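Local atomic coordinates of lipase (PDB entry 6A0W), a protein that probably hydrolyses ester bonds of lipids as a class 3 lipase, with an N-terminal polypeptide segment that regulates its affinity for substrate. Residues 6-11 against 274-279; 229-234 against 282-287. All blocks are in the same frame, centred on the assembly; numbering follows the deposited sequence.

Contact 1: 6-11 against 274-279; sequences GGMTLD and SIVPFT
Thr9 and Thr279 share nearly the same first torsion, 53° and 49°, which sets each hydroxyl between its own backbone nitrogen and carbonyl carbon and aims it at the main chain of the other threonine. A reciprocal pair of hydrogen bonds follows. Thr9 OG1 donates to Thr279 O over 2.7 Å, and Thr279 OG1 returns a bond of 2.7 Å to Thr9 O. Both donors come in at a bend to the C=O bond and somewhat tilted from the carbonyl plane. The two carbonyls are themselves close, 3.0 Å between Thr9 O and Thr279 O; as neither can donate, the hydroxyls supply what the backbone atoms cannot give each other.

Two residues before Thr279, a main-chain bond extends the link: Thr9 N reaches Pro277 O at 3.2 Å, almost straight at 168°. The same carbonyl also receives a weak bond from Thr279 N, closing an inverse gamma turn centred on Phe278, just after the cis peptide that precedes Pro277. The apolar side of the contact belongs to Met8. Its chain, bent at chi2 and chi3, carries the terminal methyl across the Val276 side chain, where Met8 CE is pressed tightly against Val276 CG1 at 3.5 Å. Both side chains also touch His235 beyond the contact. Met8 CB rests 3.2 Å from Thr279 OG1, and Pro277 CB abuts Gly7 O at 3.4 Å.

Further anchors lie beyond: Leu10 shares a backbone hydrogen bond with Ile281, and Asp11 forms a salt bridge with Arg114. This docking of the short strand 8-9 onto an irregular loop, through threonine hydroxyls and a single main-chain bond, fastens part of the N-terminal segment to the lipase body, consistent with that segment's role in regulating substrate binding.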
ATOM      1  N   GLY A   6      19.216  -4.592   6.145  1.00 62.20           N
ATOM      2  CA  GLY A   6      18.683  -4.459   7.496  1.00 53.00           C
ATOM      3  C   GLY A   6      18.584  -5.819   8.174  1.00 56.05           C
ATOM      4  O   GLY A   6      17.587  -6.106   8.840  1.00 61.77           O
ATOM      5  N   GLY A   7      19.563  -6.681   7.894  1.00 59.19           N
ATOM      6  CA  GLY A   7      19.675  -8.016   8.488  1.00 60.03           C
ATOM      7  C   GLY A   7      18.747  -9.070   7.902  1.00 61.90           C
ATOM      8  O   GLY A   7      18.752 -10.202   8.359  1.00 63.65           O
ATOM      9  N   MET A   8      17.982  -8.712   6.873  1.00 61.10           N
ATOM     10  CA  MET A   8      16.971  -9.589   6.305  1.00 51.62           C
ATOM     11  C   MET A   8      17.406 -10.057   4.932  1.00 50.25           C
ATOM     12  O   MET A   8      17.844  -9.261   4.098  1.00 57.31           O
ATOM     13  CB  MET A   8      15.666  -8.827   6.136  1.00 48.13           C
ATOM     14  CG  MET A   8      15.486  -7.654   7.071  1.00 61.35           C
ATOM     15  SD  MET A   8      13.886  -7.812   7.843  1.00 54.62           S
ATOM     16  CE  MET A   8      14.169  -7.231   9.519  1.00 60.64           C
ATOM     17  N   THR A   9      17.117 -11.308   4.619  1.00 45.01           N
ATOM     18  CA  THR A   9      17.438 -11.821   3.302  1.00 41.15           C
ATOM     19  C   THR A   9      16.586 -11.236   2.171  1.00 43.11           C
ATOM     20  O   THR A   9      15.363 -11.126   2.298  1.00 38.78           O
ATOM     21  CB  THR A   9      17.335 -13.360   3.296  1.00 55.37           C
ATOM     22  OG1 THR A   9      16.052 -13.784   3.809  1.00 42.92           O
ATOM     23  CG2 THR A   9      18.465 -13.934   4.155  1.00 52.14           C
ATOM     24  N   LEU A  10      17.207 -11.105   0.996  1.00 42.26           N
ATOM     25  CA  LEU A  10      16.520 -10.785  -0.248  1.00 40.60           C
ATOM     26  C   LEU A  10      16.102 -12.046  -0.970  1.00 36.40           C
ATOM     27  O   LEU A  10      15.174 -12.035  -1.791  1.00 37.80           O
ATOM     28  CB  LEU A  10      17.439  -9.992  -1.180  1.00 48.09           C
ATOM     29  CG  LEU A  10      17.768  -8.540  -0.866  1.00 51.41           C
ATOM     30  CD1 LEU A  10      16.529  -7.694  -1.072  1.00 46.56           C
ATOM     31  CD2 LEU A  10      18.309  -8.391   0.544  1.00 70.86           C
ATOM     32  N   ASP A  11      16.954 -13.053  -0.869  1.00 39.63           N
ATOM     33  CA  ASP A  11      16.650 -14.366  -1.391  1.00 47.82           C
ATOM     34  C   ASP A  11      16.477 -15.295  -0.204  1.00 46.94           C
ATOM     35  O   ASP A  11      17.205 -15.194   0.775  1.00 49.70           O
ATOM     36  CB  ASP A  11      17.779 -14.890  -2.275  1.00 53.39           C
ATOM     37  CG  ASP A  11      18.048 -13.989  -3.466  1.00 61.49           C
ATOM     38  OD1 ASP A  11      17.110 -13.757  -4.259  1.00 52.44           O
ATOM     39  OD2 ASP A  11      19.185 -13.469  -3.555  1.00 60.45           O
ATOM     40  N   SER A 274       6.881 -12.207  12.649  1.00 36.86           N
ATOM     41  CA  SER A 274       7.268 -13.531  13.184  1.00 38.94           C
ATOM     42  C   SER A 274       8.159 -14.337  12.244  1.00 43.08           C
ATOM     43  O   SER A 274       8.762 -15.271  12.717  1.00 39.03           O
ATOM     44  CB  SER A 274       6.024 -14.377  13.554  1.00 35.81           C
ATOM     45  OG  SER A 274       5.329 -14.850  12.424  1.00 35.00           O
ATOM     46  N   ILE A 275       8.246 -14.014  10.945  1.00 39.57           N
ATOM     47  CA  ILE A 275       9.170 -14.724  10.049  1.00 33.88           C
ATOM     48  C   ILE A 275      10.540 -14.030   9.803  1.00 42.86           C
ATOM     49  O   ILE A 275      11.421 -14.578   9.139  1.00 38.81           O
ATOM     50  CB  ILE A 275       8.519 -15.151   8.709  1.00 40.73           C
ATOM     51  CG1 ILE A 275       7.953 -13.968   7.897  1.00 39.31           C
ATOM     52  CG2 ILE A 275       7.414 -16.168   8.954  1.00 39.30           C
ATOM     53  CD1 ILE A 275       9.005 -13.143   7.203  1.00 35.68           C
ATOM     54  N   VAL A 276      10.756 -12.876  10.405  1.00 36.55           N
ATOM     55  CA  VAL A 276      11.994 -12.130  10.263  1.00 38.84           C
ATOM     56  C   VAL A 276      13.106 -12.925  10.947  1.00 43.02           C
ATOM     57  O   VAL A 276      12.856 -13.440  12.002  1.00 39.92           O
ATOM     58  CB  VAL A 276      11.801 -10.760  10.926  1.00 39.68           C
ATOM     59  CG1 VAL A 276      13.109 -10.068  11.265  1.00 45.90           C
ATOM     60  CG2 VAL A 276      10.954  -9.856  10.037  1.00 38.64           C
ATOM     61  N   PRO A 277      14.270 -13.138  10.331  1.00 48.44           N
ATOM     62  CA  PRO A 277      14.779 -12.362   9.176  1.00 41.12           C
ATOM     63  C   PRO A 277      14.793 -13.161   7.883  1.00 43.57           C
ATOM     64  O   PRO A 277      15.468 -12.817   6.905  1.00 36.28           O
ATOM     65  CB  PRO A 277      16.210 -12.015   9.605  1.00 46.77           C
ATOM     66  CG  PRO A 277      16.619 -13.202  10.447  1.00 47.86           C
ATOM     67  CD  PRO A 277      15.363 -13.586  11.220  1.00 43.83           C
ATOM     68  N   PHE A 278      13.984 -14.200   7.853  1.00 35.31           N
ATOM     69  CA  PHE A 278      13.917 -15.062   6.701  1.00 38.06           C
ATOM     70  C   PHE A 278      12.865 -14.524   5.753  1.00 35.42           C
ATOM     71  O   PHE A 278      11.773 -15.084   5.625  1.00 38.38           O
ATOM     72  CB  PHE A 278      13.608 -16.509   7.135  1.00 43.44           C
ATOM     73  CG  PHE A 278      14.622 -17.077   8.092  1.00 50.40           C
ATOM     74  CD1 PHE A 278      15.871 -17.468   7.639  1.00 65.46           C
ATOM     75  CD2 PHE A 278      14.346 -17.180   9.439  1.00 55.31           C
ATOM     76  CE1 PHE A 278      16.810 -17.989   8.499  1.00 66.18           C
ATOM     77  CE2 PHE A 278      15.291 -17.680  10.309  1.00 62.00           C
ATOM     78  CZ  PHE A 278      16.521 -18.089   9.840  1.00 68.60           C
ATOM     79  N   THR A 279      13.245 -13.477   5.025  1.00 38.36           N
ATOM     80  CA  THR A 279      12.350 -12.760   4.117  1.00 34.89           C
ATOM     81  C   THR A 279      12.788 -12.961   2.673  1.00 41.96           C
ATOM     82  O   THR A 279      13.760 -13.661   2.407  1.00 35.34           O
ATOM     83  CB  THR A 279      12.407 -11.253   4.440  1.00 41.66           C
ATOM     84  OG1 THR A 279      13.780 -10.853   4.528  1.00 35.74           O
ATOM     85  CG2 THR A 279      11.736 -10.975   5.788  1.00 33.21           C
TER

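Contact 2: 229-234 against 282-287; sequences KRDIVP and ADHLTY
Asp231, His284 and Asp283 give up the most surface here, and the two that follow each other in sequence, Asp283 and His284, work in different ways. Asp231 OD2 takes two bonds. His284 ND1 donates to it at 2.9 Å, nearly straight (169°), with the oxygen lying in the imidazole plane and approached on its syn side; Tyr287 OH comes to the anti lone pair of Asp231 OD2 at a short 2.5 Å. The carboxylate reaches both because its CG stands anti to the backbone N (chi1 178°). Asp231 OD1 accepts from Val233 N at 2.9 Å, the donor standing above the carboxylate plane, in an Asx turn; together with the two bonds to OD2 it limits the group's rotation.

Val233, whose N closes this turn, also covers one imidazole face: its CG2 sits 3.3 Å above the centre of the His284 ring, a close CH-pi contact. Asp283 holds the neighbouring backbone instead, its OD2 receiving Arg230 N at 3.0 Å. Outside, His228 N bonds to Tyr287 OH, and His284 NE2 to Ser172 OG, on what is probably the nucleophile elbow. The geometry is that of a Ser-His-Asp charge relay, probably the catalytic triad of this alpha/beta-hydrolase.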
ATOM      1  N   LYS A 229       3.147 -13.571   2.879  1.00 31.89           N
ATOM      2  CA  LYS A 229       4.110 -14.494   3.446  1.00 29.67           C
ATOM      3  C   LYS A 229       5.378 -13.811   3.934  1.00 27.92           C
ATOM      4  O   LYS A 229       5.333 -13.097   4.942  1.00 32.36           O
ATOM      5  CB  LYS A 229       4.405 -15.590   2.424  1.00 28.68           C
ATOM      6  CG  LYS A 229       3.187 -16.415   2.051  1.00 32.73           C
ATOM      7  CD  LYS A 229       3.490 -17.524   1.060  1.00 34.16           C
ATOM      8  CE  LYS A 229       2.199 -18.034   0.482  1.00 43.82           C
ATOM      9  NZ  LYS A 229       2.414 -19.152  -0.445  1.00 40.55           N
ATOM     10  N   ARG A 230       6.510 -14.065   3.266  1.00 25.74           N
ATOM     11  CA  ARG A 230       7.815 -13.613   3.744  1.00 30.81           C
ATOM     12  C   ARG A 230       8.315 -12.328   3.036  1.00 28.45           C
ATOM     13  O   ARG A 230       9.502 -12.009   3.100  1.00 30.76           O
ATOM     14  CB  ARG A 230       8.879 -14.707   3.519  1.00 33.94           C
ATOM     15  CG  ARG A 230       8.662 -15.996   4.287  1.00 39.44           C
ATOM     16  CD  ARG A 230       9.663 -17.072   3.871  1.00 43.10           C
ATOM     17  NE  ARG A 230       9.397 -18.366   4.502  1.00 41.02           N
ATOM     18  CZ  ARG A 230       9.726 -18.657   5.759  1.00 37.68           C
ATOM     19  NH1 ARG A 230      10.277 -17.748   6.544  1.00 39.88           N
ATOM     20  NH2 ARG A 230       9.472 -19.863   6.244  1.00 54.90           N
ATOM     21  N   ASP A 231       7.424 -11.615   2.363  1.00 31.53           N
ATOM     22  CA  ASP A 231       7.769 -10.357   1.653  1.00 26.29           C
ATOM     23  C   ASP A 231       8.629  -9.468   2.514  1.00 29.56           C
ATOM     24  O   ASP A 231       8.250  -9.104   3.637  1.00 29.58           O
ATOM     25  CB  ASP A 231       6.457  -9.661   1.237  1.00 27.82           C
ATOM     26  CG  ASP A 231       6.668  -8.337   0.534  1.00 28.91           C
ATOM     27  OD1 ASP A 231       7.840  -7.996   0.290  1.00 30.54           O
ATOM     28  OD2 ASP A 231       5.642  -7.699   0.156  1.00 28.94           O
ATOM     29  N   ILE A 232       9.834  -9.164   2.032  1.00 29.37           N
ATOM     30  CA  ILE A 232      10.755  -8.293   2.778  1.00 28.39           C
ATOM     31  C   ILE A 232      10.257  -6.863   2.980  1.00 26.91           C
ATOM     32  O   ILE A 232      10.617  -6.191   3.951  1.00 27.27           O
ATOM     33  CB  ILE A 232      12.134  -8.252   2.123  1.00 28.65           C
ATOM     34  CG1 ILE A 232      13.151  -7.620   3.049  1.00 32.42           C
ATOM     35  CG2 ILE A 232      12.115  -7.590   0.754  1.00 27.55           C
ATOM     36  CD1 ILE A 232      14.555  -7.844   2.560  1.00 42.85           C
ATOM     37  N   VAL A 233       9.464  -6.367   2.052  1.00 26.90           N
ATOM     38  CA  VAL A 233       9.321  -4.917   1.968  1.00 29.98           C
ATOM     39  C   VAL A 233       8.632  -4.289   3.211  1.00 28.89           C
ATOM     40  O   VAL A 233       8.955  -3.146   3.617  1.00 27.58           O
ATOM     41  CB  VAL A 233       8.651  -4.461   0.634  1.00 31.36           C
ATOM     42  CG1 VAL A 233       8.538  -2.938   0.617  1.00 29.01           C
ATOM     43  CG2 VAL A 233       9.508  -4.860  -0.560  1.00 32.86           C
ATOM     44  N   PRO A 234       7.657  -5.006   3.798  1.00 31.39           N
ATOM     45  CA  PRO A 234       7.033  -4.434   4.989  1.00 27.26           C
ATOM     46  C   PRO A 234       7.927  -4.400   6.214  1.00 29.01           C
ATOM     47  O   PRO A 234       7.491  -3.968   7.297  1.00 32.36           O
ATOM     48  CB  PRO A 234       5.812  -5.343   5.220  1.00 26.51           C
ATOM     49  CG  PRO A 234       5.436  -5.770   3.822  1.00 27.60           C
ATOM     50  CD  PRO A 234       6.739  -5.941   3.093  1.00 27.61           C
ATOM     51  N   ALA A 282      11.149 -12.046  -3.583  1.00 32.37           N
ATOM     52  CA  ALA A 282      10.264 -12.804  -4.486  1.00 33.20           C
ATOM     53  C   ALA A 282       8.835 -12.761  -3.931  1.00 30.00           C
ATOM     54  O   ALA A 282       7.876 -12.711  -4.685  1.00 30.05           O
ATOM     55  CB  ALA A 282      10.723 -14.272  -4.608  1.00 31.70           C
ATOM     56  N   ASP A 283       8.682 -12.867  -2.610  1.00 32.97           N
ATOM     57  CA  ASP A 283       7.340 -12.853  -2.028  1.00 33.11           C
ATOM     58  C   ASP A 283       6.607 -11.507  -2.197  1.00 37.78           C
ATOM     59  O   ASP A 283       5.396 -11.466  -1.996  1.00 33.00           O
ATOM     60  CB  ASP A 283       7.373 -13.303  -0.551  1.00 32.91           C
ATOM     61  CG  ASP A 283       7.299 -14.837  -0.405  1.00 37.31           C
ATOM     62  OD1 ASP A 283       7.008 -15.512  -1.402  1.00 33.76           O
ATOM     63  OD2 ASP A 283       7.364 -15.348   0.712  1.00 32.85           O
ATOM     64  N   HIS A 284       7.324 -10.434  -2.577  1.00 35.23           N
ATOM     65  CA  HIS A 284       6.713  -9.101  -2.801  1.00 30.99           C
ATOM     66  C   HIS A 284       5.845  -9.069  -4.044  1.00 32.04           C
ATOM     67  O   HIS A 284       4.978  -8.181  -4.193  1.00 30.29           O
ATOM     68  CB  HIS A 284       7.829  -8.067  -2.921  1.00 30.89           C
ATOM     69  CG  HIS A 284       7.380  -6.639  -2.976  1.00 32.52           C
ATOM     70  ND1 HIS A 284       6.663  -6.041  -1.962  1.00 32.48           N
ATOM     71  CD2 HIS A 284       7.758  -5.626  -3.805  1.00 41.15           C
ATOM     72  CE1 HIS A 284       6.632  -4.730  -2.156  1.00 37.03           C
ATOM     73  NE2 HIS A 284       7.274  -4.450  -3.279  1.00 32.42           N
ATOM     74  N   LEU A 285       6.040 -10.065  -4.923  1.00 30.82           N
ATOM     75  CA  LEU A 285       5.584  -9.982  -6.313  1.00 30.39           C
ATOM     76  C   LEU A 285       4.244 -10.598  -6.623  1.00 27.80           C
ATOM     77  O   LEU A 285       3.729 -10.416  -7.734  1.00 30.10           O
ATOM     78  CB  LEU A 285       6.649 -10.529  -7.272  1.00 35.54           C
ATOM     79  CG  LEU A 285       8.063  -9.938  -7.135  1.00 39.20           C
ATOM     80  CD1 LEU A 285       8.981 -10.497  -8.228  1.00 42.14           C
ATOM     81  CD2 LEU A 285       8.064  -8.404  -7.172  1.00 37.69           C
ATOM     82  N   THR A 286       3.654 -11.279  -5.638  1.00 27.66           N
ATOM     83  CA  THR A 286       2.365 -11.942  -5.815  1.00 30.05           C
ATOM     84  C   THR A 286       1.534 -11.802  -4.541  1.00 26.02           C
ATOM     85  O   THR A 286       2.037 -12.029  -3.441  1.00 33.32           O
ATOM     86  CB  THR A 286       2.567 -13.457  -6.116  1.00 34.79           C
ATOM     87  OG1 THR A 286       3.605 -13.601  -7.091  1.00 36.65           O
ATOM     88  CG2 THR A 286       1.280 -14.064  -6.693  1.00 33.92           C
ATOM     89  N   TYR A 287       0.322 -11.289  -4.694  1.00 31.59           N
ATOM     90  CA  TYR A 287      -0.615 -11.121  -3.595  1.00 32.46           C
ATOM     91  C   TYR A 287      -1.936 -11.701  -4.079  1.00 31.46           C
ATOM     92  O   TYR A 287      -2.509 -11.228  -5.070  1.00 30.23           O
ATOM     93  CB  TYR A 287      -0.783  -9.618  -3.223  1.00 30.25           C
ATOM     94  CG  TYR A 287       0.266  -9.168  -2.208  1.00 28.08           C
ATOM     95  CD1 TYR A 287       1.570  -8.914  -2.594  1.00 27.82           C
ATOM     96  CD2 TYR A 287      -0.058  -8.949  -0.878  1.00 28.70           C
ATOM     97  CE1 TYR A 287       2.531  -8.532  -1.672  1.00 30.95           C
ATOM     98  CE2 TYR A 287       0.906  -8.574   0.070  1.00 26.84           C
ATOM     99  CZ  TYR A 287       2.187  -8.347  -0.327  1.00 27.05           C
ATOM    100  OH  TYR A 287       3.172  -8.110   0.607  1.00 27.23           O
TER

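How the contacts relate
Along the chain the segments of the two contacts alternate, and only two residues separate 274-279 from 282-287. The centres of contact 1 and contact 2 lie about 11 Å apart, and their residues meet directly. Ile232 packs towards the paired threonines, with CD1 3.4 Å from Thr9 O and CG1 3.6 Å from Thr279 OG1. Arg230 NH1 probably hydrogen-bonds to Phe278 O (3.2 Å), while its NH2 reaches Pro17 O, also of the N-terminal region. Ser280, in the short linker between 274-279 and 282-287, forms backbone hydrogen bonds with both Arg230 and Ile232. The N-terminal segment is thus docked beside the loop carrying the probable triad aspartate, although the side chain of Thr279 lies near the probable triad without touching it.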